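Long-range contacts in twin-arginine translocation pathway signal protein (Burkholderia phytofirmans, PDB 2RJO), which binds beta-D-galactopyranose and is probably a periplasmic sugar-binding protein exported through the twin-arginine pathway: residues G4-A9 / G62-L67; A89-I94 / P108-H113; L129-G134 / K163-I168. All coordinates share one frame; numbering follows the deposited sequence.

Interaction 1. Residues G4-A9 / G62-L67; sequences GQTTLA and GGNLVL
Backbone hydrogen bonds join Thr7-Ala9 to Asn64-Val66 as parallel neighbours. Thr7 N gives its hydrogen to Asn64 O (3.2 Å), Thr7 O accepts from Val66 N (2.9 Å), and Ala9 N returns to Val66 O (3.0 Å). Ahead of the strands, side-chain polarity takes over. Thr6 OG1 donates to Asn64 OD1 at 2.9 Å, tilted 27° from the carbonyl plane; with CG of Asn64 anti to its backbone N (chi1 -174°), the amide reaches across to Thr6. An asparagine suits this spot because OD1 accepts from Thr6 while ND2 donates to a water that also accepts from Gly4 N. A second water ties Gln5 O and Asn64 O to Thr7 OG1. Strands 7-12 and 65-69 are connected through helix 18-34, strand 38-42 and helix 47-60, as in the beta-alpha-beta crossovers of a Rossmann-like sheet, here in the N-terminal lobe of a periplasmic binding protein. Apolar contacts divide between the sheet's two faces. On one, Leu8 and Val66 lie side by side, CD2 to CB 3.5 Å, and Leu8 continues onto Leu261 of helix 253-268. On the other, the small Ala9 CB leaves room for Leu65 CD1, 3.6 Å away, and for Leu67 CD1, beneath helix 47-60.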
loop_
_atom_site.group_PDB
_atom_site.type_symbol
_atom_site.label_atom_id
_atom_site.label_comp_id
_atom_site.label_asym_id
_atom_site.label_seq_id
_atom_site.Cartn_x
_atom_site.Cartn_y
_atom_site.Cartn_z
ATOM N N GLY A 4 31.026 -0.915 11.126
ATOM C CA GLY A 4 30.745 0.482 10.835
ATOM C C GLY A 4 29.322 0.876 11.217
ATOM O O GLY A 4 28.739 0.318 12.155
ATOM N N GLN A 5 28.764 1.836 10.487
ATOM C CA GLN A 5 27.412 2.303 10.766
ATOM C C GLN A 5 26.379 1.305 10.291
ATOM O O GLN A 5 26.618 0.534 9.366
ATOM C CB GLN A 5 27.118 3.616 10.050
ATOM C CG GLN A 5 28.242 4.609 9.986
ATOM C CD GLN A 5 27.968 5.648 8.924
ATOM O OE1 GLN A 5 27.072 6.475 9.073
ATOM N NE2 GLN A 5 28.726 5.596 7.827
ATOM N N THR A 6 25.219 1.335 10.932
ATOM C CA THR A 6 24.130 0.461 10.551
ATOM C C THR A 6 23.600 0.995 9.228
ATOM O O THR A 6 23.541 2.204 9.029
ATOM C CB THR A 6 22.994 0.492 11.593
ATOM O OG1 THR A 6 23.419 -0.179 12.785
ATOM C CG2 THR A 6 21.759 -0.195 11.045
ATOM N N THR A 7 23.241 0.102 8.314
ATOM C CA THR A 7 22.705 0.538 7.032
ATOM C C THR A 7 21.187 0.439 7.064
ATOM O O THR A 7 20.628 -0.498 7.625
ATOM C CB THR A 7 23.254 -0.326 5.860
ATOM O OG1 THR A 7 24.672 -0.142 5.753
ATOM C CG2 THR A 7 22.625 0.089 4.544
ATOM N N LEU A 8 20.517 1.430 6.498
ATOM C CA LEU A 8 19.069 1.395 6.442
ATOM C C LEU A 8 18.714 1.117 4.983
ATOM O O LEU A 8 19.247 1.768 4.081
ATOM C CB LEU A 8 18.478 2.735 6.903
ATOM C CG LEU A 8 18.755 3.150 8.351
ATOM C CD1 LEU A 8 18.117 4.491 8.637
ATOM C CD2 LEU A 8 18.219 2.097 9.302
ATOM N N ALA A 9 17.837 0.143 4.746
ATOM C CA ALA A 9 17.438 -0.189 3.383
ATOM C C ALA A 9 15.928 -0.314 3.260
ATOM O O ALA A 9 15.244 -0.695 4.210
ATOM C CB ALA A 9 18.096 -1.473 2.944
ATOM N N GLY A 62 27.493 -7.468 6.685
ATOM C CA GLY A 62 27.731 -8.435 7.737
ATOM C C GLY A 62 26.528 -8.495 8.658
ATOM O O GLY A 62 26.669 -8.714 9.862
ATOM N N GLY A 63 25.343 -8.285 8.092
ATOM C CA GLY A 63 24.129 -8.324 8.883
ATOM C C GLY A 63 23.755 -7.017 9.564
ATOM O O GLY A 63 22.628 -6.871 10.034
ATOM N N ASN A 64 24.680 -6.067 9.625
ATOM C CA ASN A 64 24.409 -4.783 10.270
ATOM C C ASN A 64 23.471 -3.961 9.385
ATOM O O ASN A 64 23.862 -2.954 8.797
ATOM C CB ASN A 64 25.735 -4.058 10.502
ATOM C CG ASN A 64 25.578 -2.787 11.305
ATOM O OD1 ASN A 64 24.720 -2.690 12.184
ATOM N ND2 ASN A 64 26.428 -1.804 11.020
ATOM N N LEU A 65 22.220 -4.406 9.311
ATOM C CA LEU A 65 21.229 -3.760 8.461
ATOM C C LEU A 65 19.813 -3.742 9.043
ATOM O O LEU A 65 19.414 -4.649 9.774
ATOM C CB LEU A 65 21.228 -4.471 7.098
ATOM C CG LEU A 65 20.091 -4.258 6.092
ATOM C CD1 LEU A 65 20.209 -2.906 5.425
ATOM C CD2 LEU A 65 20.150 -5.357 5.035
ATOM N N VAL A 66 19.070 -2.693 8.711
ATOM C CA VAL A 66 17.687 -2.540 9.136
ATOM C C VAL A 66 16.869 -2.372 7.858
ATOM O O VAL A 66 16.986 -1.366 7.161
ATOM C CB VAL A 66 17.482 -1.298 10.027
ATOM C CG1 VAL A 66 16.001 -1.115 10.330
ATOM C CG2 VAL A 66 18.258 -1.458 11.324
ATOM N N LEU A 67 16.045 -3.368 7.566
ATOM C CA LEU A 67 15.233 -3.373 6.361
ATOM C C LEU A 67 13.733 -3.146 6.555
ATOM O O LEU A 67 13.114 -3.747 7.433
ATOM C CB LEU A 67 15.444 -4.702 5.641
ATOM C CG LEU A 67 14.643 -4.923 4.363
ATOM C CD1 LEU A 67 15.139 -3.957 3.309
ATOM C CD2 LEU A 67 14.802 -6.349 3.900
HETATM O O HOH W 1 29.197 -2.645 10.100
HETATM O O HOH W 2 26.101 -1.615 7.635
#

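Interaction 2. Residues A89-I94 / P108-H113; sequences AYVTTI and PNYVAH
Val91 and Thr93 form the firm part of this parallel strand pair. Val91 N donates to Asn109 O (2.8 Å) and Thr93 N to Ala112 O (2.8 Å), both nearly straight, at 164° and 162°. The middle is looser: Val111 N reaches Val91 O in a weak bond bent to 126°, where Tyr110 centres an inverse gamma turn and Val111 has helix-like backbone angles, which probably explains the bend. On the face carrying Val91 and Thr93, the Tyr110 ring runs along the neighbouring strand. Its CG stands anti to the backbone N, which carries the ring past Val91 O, met at the ring edge, and brings OH to Thr93 OG1 for a weak 3.3 Å hydrogen bond. A tyrosine fits here, its long ring reaching along Val91 to Thr93 and carrying a hydroxyl at its far end. Helix 74-87 covers this face. Toward the start of the strands the contact reaches solvent: the partly exposed Tyr90 ring receives Val111 CG2 at its edge, 3.9 Å from CD1, and approaches the ring of exposed Pro108, with OH 3.8 Å from CG. The chemistry implies that backbone bonds hold the buried register at both ends of the irregularity, while the hydroxyls of Thr93 and Tyr110 add only a weak bond and Thr92 OG1, beneath helix 253-268, is satisfied by Gly260 O.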
loop_
_atom_site.group_PDB
_atom_site.type_symbol
_atom_site.label_atom_id
_atom_site.label_comp_id
_atom_site.label_asym_id
_atom_site.label_seq_id
_atom_site.Cartn_x
_atom_site.Cartn_y
_atom_site.Cartn_z
ATOM N N ALA A 89 20.108 -9.387 11.078
ATOM C CA ALA A 89 19.575 -8.073 10.736
ATOM C C ALA A 89 18.148 -7.960 11.283
ATOM O O ALA A 89 17.590 -8.939 11.780
ATOM C CB ALA A 89 19.575 -7.898 9.228
ATOM N N TYR A 90 17.565 -6.766 11.187
ATOM C CA TYR A 90 16.207 -6.522 11.667
ATOM C C TYR A 90 15.326 -6.107 10.495
ATOM O O TYR A 90 15.728 -5.277 9.674
ATOM C CB TYR A 90 16.229 -5.426 12.727
ATOM C CG TYR A 90 16.884 -5.871 14.015
ATOM C CD1 TYR A 90 16.115 -6.302 15.088
ATOM C CD2 TYR A 90 18.275 -5.956 14.126
ATOM C CE1 TYR A 90 16.698 -6.815 16.237
ATOM C CE2 TYR A 90 18.874 -6.475 15.278
ATOM C CZ TYR A 90 18.071 -6.905 16.330
ATOM O OH TYR A 90 18.627 -7.447 17.467
ATOM N N VAL A 91 14.123 -6.667 10.419
ATOM C CA VAL A 91 13.243 -6.359 9.299
ATOM C C VAL A 91 11.791 -6.099 9.667
ATOM O O VAL A 91 11.247 -6.706 10.588
ATOM C CB VAL A 91 13.272 -7.512 8.276
ATOM C CG1 VAL A 91 12.728 -8.785 8.925
ATOM C CG2 VAL A 91 12.459 -7.148 7.040
ATOM N N THR A 92 11.174 -5.193 8.919
ATOM C CA THR A 92 9.777 -4.836 9.103
ATOM C C THR A 92 9.084 -5.107 7.771
ATOM O O THR A 92 9.615 -4.776 6.714
ATOM C CB THR A 92 9.622 -3.340 9.480
ATOM O OG1 THR A 92 9.958 -3.165 10.860
ATOM C CG2 THR A 92 8.190 -2.857 9.250
ATOM N N THR A 93 7.908 -5.719 7.832
ATOM C CA THR A 93 7.147 -6.040 6.628
ATOM C C THR A 93 5.954 -5.111 6.447
ATOM O O THR A 93 5.359 -4.656 7.417
ATOM C CB THR A 93 6.645 -7.504 6.668
ATOM O OG1 THR A 93 7.742 -8.384 6.409
ATOM C CG2 THR A 93 5.585 -7.736 5.614
ATOM N N ILE A 94 5.614 -4.840 5.192
ATOM C CA ILE A 94 4.489 -3.976 4.870
ATOM C C ILE A 94 3.569 -4.655 3.860
ATOM O O ILE A 94 4.030 -5.118 2.823
ATOM C CB ILE A 94 4.954 -2.647 4.227
ATOM C CG1 ILE A 94 6.077 -2.013 5.050
ATOM C CG2 ILE A 94 3.781 -1.683 4.136
ATOM C CD1 ILE A 94 5.633 -1.519 6.405
ATOM N N PRO A 108 14.291 -11.527 17.870
ATOM C CA PRO A 108 13.754 -10.163 17.792
ATOM C C PRO A 108 13.954 -9.567 16.386
ATOM O O PRO A 108 13.565 -8.422 16.118
ATOM C CB PRO A 108 14.602 -9.438 18.820
ATOM C CG PRO A 108 15.989 -9.976 18.455
ATOM C CD PRO A 108 15.733 -11.483 18.193
ATOM N N ASN A 109 14.559 -10.358 15.498
ATOM C CA ASN A 109 14.867 -9.928 14.136
ATOM C C ASN A 109 13.675 -9.470 13.289
ATOM O O ASN A 109 13.774 -8.491 12.561
ATOM C CB ASN A 109 15.634 -11.041 13.417
ATOM C CG ASN A 109 16.893 -11.462 14.172
ATOM O OD1 ASN A 109 17.967 -10.885 13.992
ATOM N ND2 ASN A 109 16.754 -12.453 15.039
ATOM N N TYR A 110 12.555 -10.172 13.378
ATOM C CA TYR A 110 11.363 -9.791 12.632
ATOM C C TYR A 110 10.611 -8.831 13.548
ATOM O O TYR A 110 9.754 -9.247 14.317
ATOM C CB TYR A 110 10.501 -11.019 12.351
ATOM C CG TYR A 110 9.387 -10.803 11.356
ATOM C CD1 TYR A 110 9.094 -9.535 10.851
ATOM C CD2 TYR A 110 8.621 -11.878 10.921
ATOM C CE1 TYR A 110 8.064 -9.351 9.934
ATOM C CE2 TYR A 110 7.599 -11.709 10.016
ATOM C CZ TYR A 110 7.320 -10.447 9.522
ATOM O OH TYR A 110 6.298 -10.303 8.613
ATOM N N VAL A 111 10.950 -7.550 13.452
ATOM C CA VAL A 111 10.359 -6.513 14.289
ATOM C C VAL A 111 8.851 -6.346 14.194
ATOM O O VAL A 111 8.155 -6.344 15.213
ATOM C CB VAL A 111 11.010 -5.158 14.003
ATOM C CG1 VAL A 111 10.412 -4.096 14.912
ATOM C CG2 VAL A 111 12.511 -5.262 14.194
ATOM N N ALA A 112 8.331 -6.187 12.984
ATOM C CA ALA A 112 6.896 -6.015 12.860
ATOM C C ALA A 112 6.358 -6.066 11.439
ATOM O O ALA A 112 7.097 -5.940 10.469
ATOM C CB ALA A 112 6.474 -4.693 13.523
ATOM N N HIS A 113 5.052 -6.277 11.350
ATOM C CA HIS A 113 4.334 -6.306 10.088
ATOM C C HIS A 113 3.306 -5.187 10.209
ATOM O O HIS A 113 2.597 -5.090 11.217
ATOM C CB HIS A 113 3.614 -7.642 9.893
ATOM C CG HIS A 113 2.781 -7.697 8.651
ATOM N ND1 HIS A 113 3.322 -7.584 7.388
ATOM C CD2 HIS A 113 1.444 -7.810 8.476
ATOM C CE1 HIS A 113 2.356 -7.623 6.490
ATOM N NE2 HIS A 113 1.205 -7.757 7.124
#

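Interaction 3. Residues L129-G134 / K163-I168; sequences LFKSMG and KKFPGI
The last turn of helix 118-132 ends at Gly134, whose positive phi and two bonds back into that turn make a Schellman motif; glycine suits the place, being at ease with the positive phi. Facing it, the chain leaving helix 149-163 folds through a type I beta turn from Phe165 to Ile168, closed by Ile168 N to Phe165 O, with Pro166 in a corner position where its fixed phi fits. The two backbones stay apart, Phe130 CA and Ile168 CA being 7.2 Å from each other, and no hydrogen bond spans the gap. Phe130 stands in the middle: its CB lies over one face of the Phe165 ring, a CH-pi contact with CB 3.8 Å from the centroid, while one face of its own ring receives Ile168 CG1, 3.9 Å from the centroid. The two aromatic rings meet obliquely, planes at 57° and centroids 5.3 Å apart. Ile168 spreads its branches along the ring, CG2 reaching Phe130 CE1 at 3.6 Å, and its CD1 touches the SE of selenomethionine Met133 at 4.0 Å. On the outer side Lys131, bent at chi2 (-54°), brings CD to the edge of the Phe165 ring and CE to 3.5 Å from CZ; a long lysine suits this exposed margin, its methylenes screening the aromatic. Val139 and Leu162 continue the apolar cluster. The contact joins the C-terminal end of helix 118-132 to the loop between helix 149-163 and strand 168-175, a helix-to-strand connection in the alpha/beta lobe of a periplasmic binding protein fold whose parallel sheet includes strands 137-143 and 168-175.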
loop_
_atom_site.group_PDB
_atom_site.type_symbol
_atom_site.label_atom_id
_atom_site.label_comp_id
_atom_site.label_asym_id
_atom_site.label_seq_id
_atom_site.Cartn_x
_atom_site.Cartn_y
_atom_site.Cartn_z
ATOM N N LEU A 129 -18.676 5.037 -4.006
ATOM C CA LEU A 129 -18.844 4.959 -5.447
ATOM C C LEU A 129 -20.293 4.630 -5.815
ATOM O O LEU A 129 -20.883 5.257 -6.698
ATOM C CB LEU A 129 -17.909 3.895 -6.023
ATOM C CG LEU A 129 -18.067 3.592 -7.511
ATOM C CD1 LEU A 129 -17.605 4.793 -8.330
ATOM C CD2 LEU A 129 -17.264 2.355 -7.886
ATOM N N PHE A 130 -20.878 3.655 -5.126
ATOM C CA PHE A 130 -22.249 3.272 -5.419
ATOM C C PHE A 130 -23.232 4.369 -5.049
ATOM O O PHE A 130 -24.282 4.497 -5.673
ATOM C CB PHE A 130 -22.613 1.977 -4.692
ATOM C CG PHE A 130 -21.715 0.817 -5.032
ATOM C CD1 PHE A 130 -21.056 0.751 -6.268
ATOM C CD2 PHE A 130 -21.541 -0.227 -4.126
ATOM C CE1 PHE A 130 -20.236 -0.339 -6.586
ATOM C CE2 PHE A 130 -20.722 -1.323 -4.438
ATOM C CZ PHE A 130 -20.069 -1.375 -5.672
ATOM N N LYS A 131 -22.912 5.159 -4.029
ATOM C CA LYS A 131 -23.809 6.240 -3.651
ATOM C C LYS A 131 -23.824 7.212 -4.824
ATOM O O LYS A 131 -24.885 7.646 -5.278
ATOM C CB LYS A 131 -23.314 6.973 -2.401
ATOM C CG LYS A 131 -23.180 6.121 -1.147
ATOM C CD LYS A 131 -24.472 5.396 -0.816
ATOM C CE LYS A 131 -24.467 4.857 0.614
ATOM N NZ LYS A 131 -24.591 5.960 1.609
ATOM N N SER A 132 -22.637 7.539 -5.321
ATOM C CA SER A 132 -22.511 8.465 -6.436
ATOM C C SER A 132 -23.318 8.022 -7.639
ATOM O O SER A 132 -23.786 8.853 -8.415
ATOM C CB SER A 132 -21.047 8.611 -6.849
ATOM O OG SER A 132 -20.299 9.264 -5.846
HETATM N N MSE A 133 -23.471 6.713 -7.800
HETATM C CA MSE A 133 -24.212 6.156 -8.929
HETATM C C MSE A 133 -25.718 6.097 -8.663
HETATM O O MSE A 133 -26.483 5.649 -9.515
HETATM C CB MSE A 133 -23.710 4.740 -9.231
HETATM C CG MSE A 133 -22.280 4.644 -9.741
HETATM SE SE MSE A 133 -21.665 2.942 -9.641
HETATM C CE MSE A 133 -20.048 3.174 -9.732
ATOM N N GLY A 134 -26.143 6.551 -7.492
ATOM C CA GLY A 134 -27.556 6.487 -7.161
ATOM C C GLY A 134 -27.886 5.070 -6.718
ATOM O O GLY A 134 -29.051 4.675 -6.668
ATOM N N LYS A 163 -22.920 -6.652 -2.120
ATOM C CA LYS A 163 -23.961 -7.407 -1.437
ATOM C C LYS A 163 -24.945 -6.470 -0.754
ATOM O O LYS A 163 -26.117 -6.810 -0.561
ATOM C CB LYS A 163 -23.341 -8.347 -0.399
ATOM C CG LYS A 163 -24.333 -9.299 0.252
ATOM C CD LYS A 163 -24.190 -9.321 1.780
ATOM C CE LYS A 163 -24.658 -8.005 2.395
ATOM N NZ LYS A 163 -24.618 -7.994 3.907
ATOM N N LYS A 164 -24.477 -5.278 -0.405
ATOM C CA LYS A 164 -25.329 -4.318 0.277
ATOM C C LYS A 164 -25.983 -3.331 -0.693
ATOM O O LYS A 164 -26.719 -2.431 -0.284
ATOM C CB LYS A 164 -24.512 -3.575 1.335
ATOM C CG LYS A 164 -25.361 -2.901 2.395
ATOM C CD LYS A 164 -26.193 -3.934 3.180
ATOM C CE LYS A 164 -27.137 -3.242 4.166
ATOM N NZ LYS A 164 -27.726 -4.218 5.131
ATOM N N PHE A 165 -25.706 -3.508 -1.980
ATOM C CA PHE A 165 -26.273 -2.666 -3.035
ATOM C C PHE A 165 -26.668 -3.599 -4.155
ATOM O O PHE A 165 -25.938 -3.730 -5.145
ATOM C CB PHE A 165 -25.238 -1.684 -3.572
ATOM C CG PHE A 165 -25.003 -0.500 -2.683
ATOM C CD1 PHE A 165 -25.523 0.749 -3.020
ATOM C CD2 PHE A 165 -24.247 -0.619 -1.523
ATOM C CE1 PHE A 165 -25.293 1.865 -2.216
ATOM C CE2 PHE A 165 -24.009 0.485 -0.709
ATOM C CZ PHE A 165 -24.534 1.731 -1.057
ATOM N N PRO A 166 -27.812 -4.283 -4.015
ATOM C CA PRO A 166 -28.227 -5.201 -5.078
ATOM C C PRO A 166 -28.584 -4.492 -6.376
ATOM O O PRO A 166 -28.741 -5.129 -7.421
ATOM C CB PRO A 166 -29.409 -5.950 -4.457
ATOM C CG PRO A 166 -29.948 -4.980 -3.446
ATOM C CD PRO A 166 -28.695 -4.401 -2.840
ATOM N N GLY A 167 -28.688 -3.170 -6.309
ATOM C CA GLY A 167 -29.015 -2.407 -7.493
ATOM C C GLY A 167 -27.789 -2.201 -8.362
ATOM O O GLY A 167 -27.898 -1.708 -9.480
ATOM N N ILE A 168 -26.618 -2.565 -7.843
ATOM C CA ILE A 168 -25.361 -2.424 -8.581
ATOM C C ILE A 168 -25.035 -3.732 -9.289
ATOM O O ILE A 168 -25.089 -4.798 -8.682
ATOM C CB ILE A 168 -24.185 -2.075 -7.628
ATOM C CG1 ILE A 168 -24.391 -0.682 -7.033
ATOM C CG2 ILE A 168 -22.871 -2.108 -8.385
ATOM C CD1 ILE A 168 -24.271 0.424 -8.041
#

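How the interactions relate
Interactions 1 and 2 belong to one sheet, their centres 13 Å apart. Strands 65-69 and 90-94 are neighbours in it, and the probable hydrogen bonds Leu67 N to Tyr90 O (2.9 Å) and Leu67 O to Thr92 N (2.8 Å) couple the contacts directly. Interaction 3 lies in the other lobe, on the opposite side of the chain's centre, its own centre 49 Å from that of interaction 1 and 40 Å from that of interaction 2. The bound galactose sits between the lobes. Ile94's side chain is about 7 Å from it, just before pocket residues Trp95 and Asn96, whereas Leu67's is about 14 Å away, with pocket residue Asp70 following shortly after.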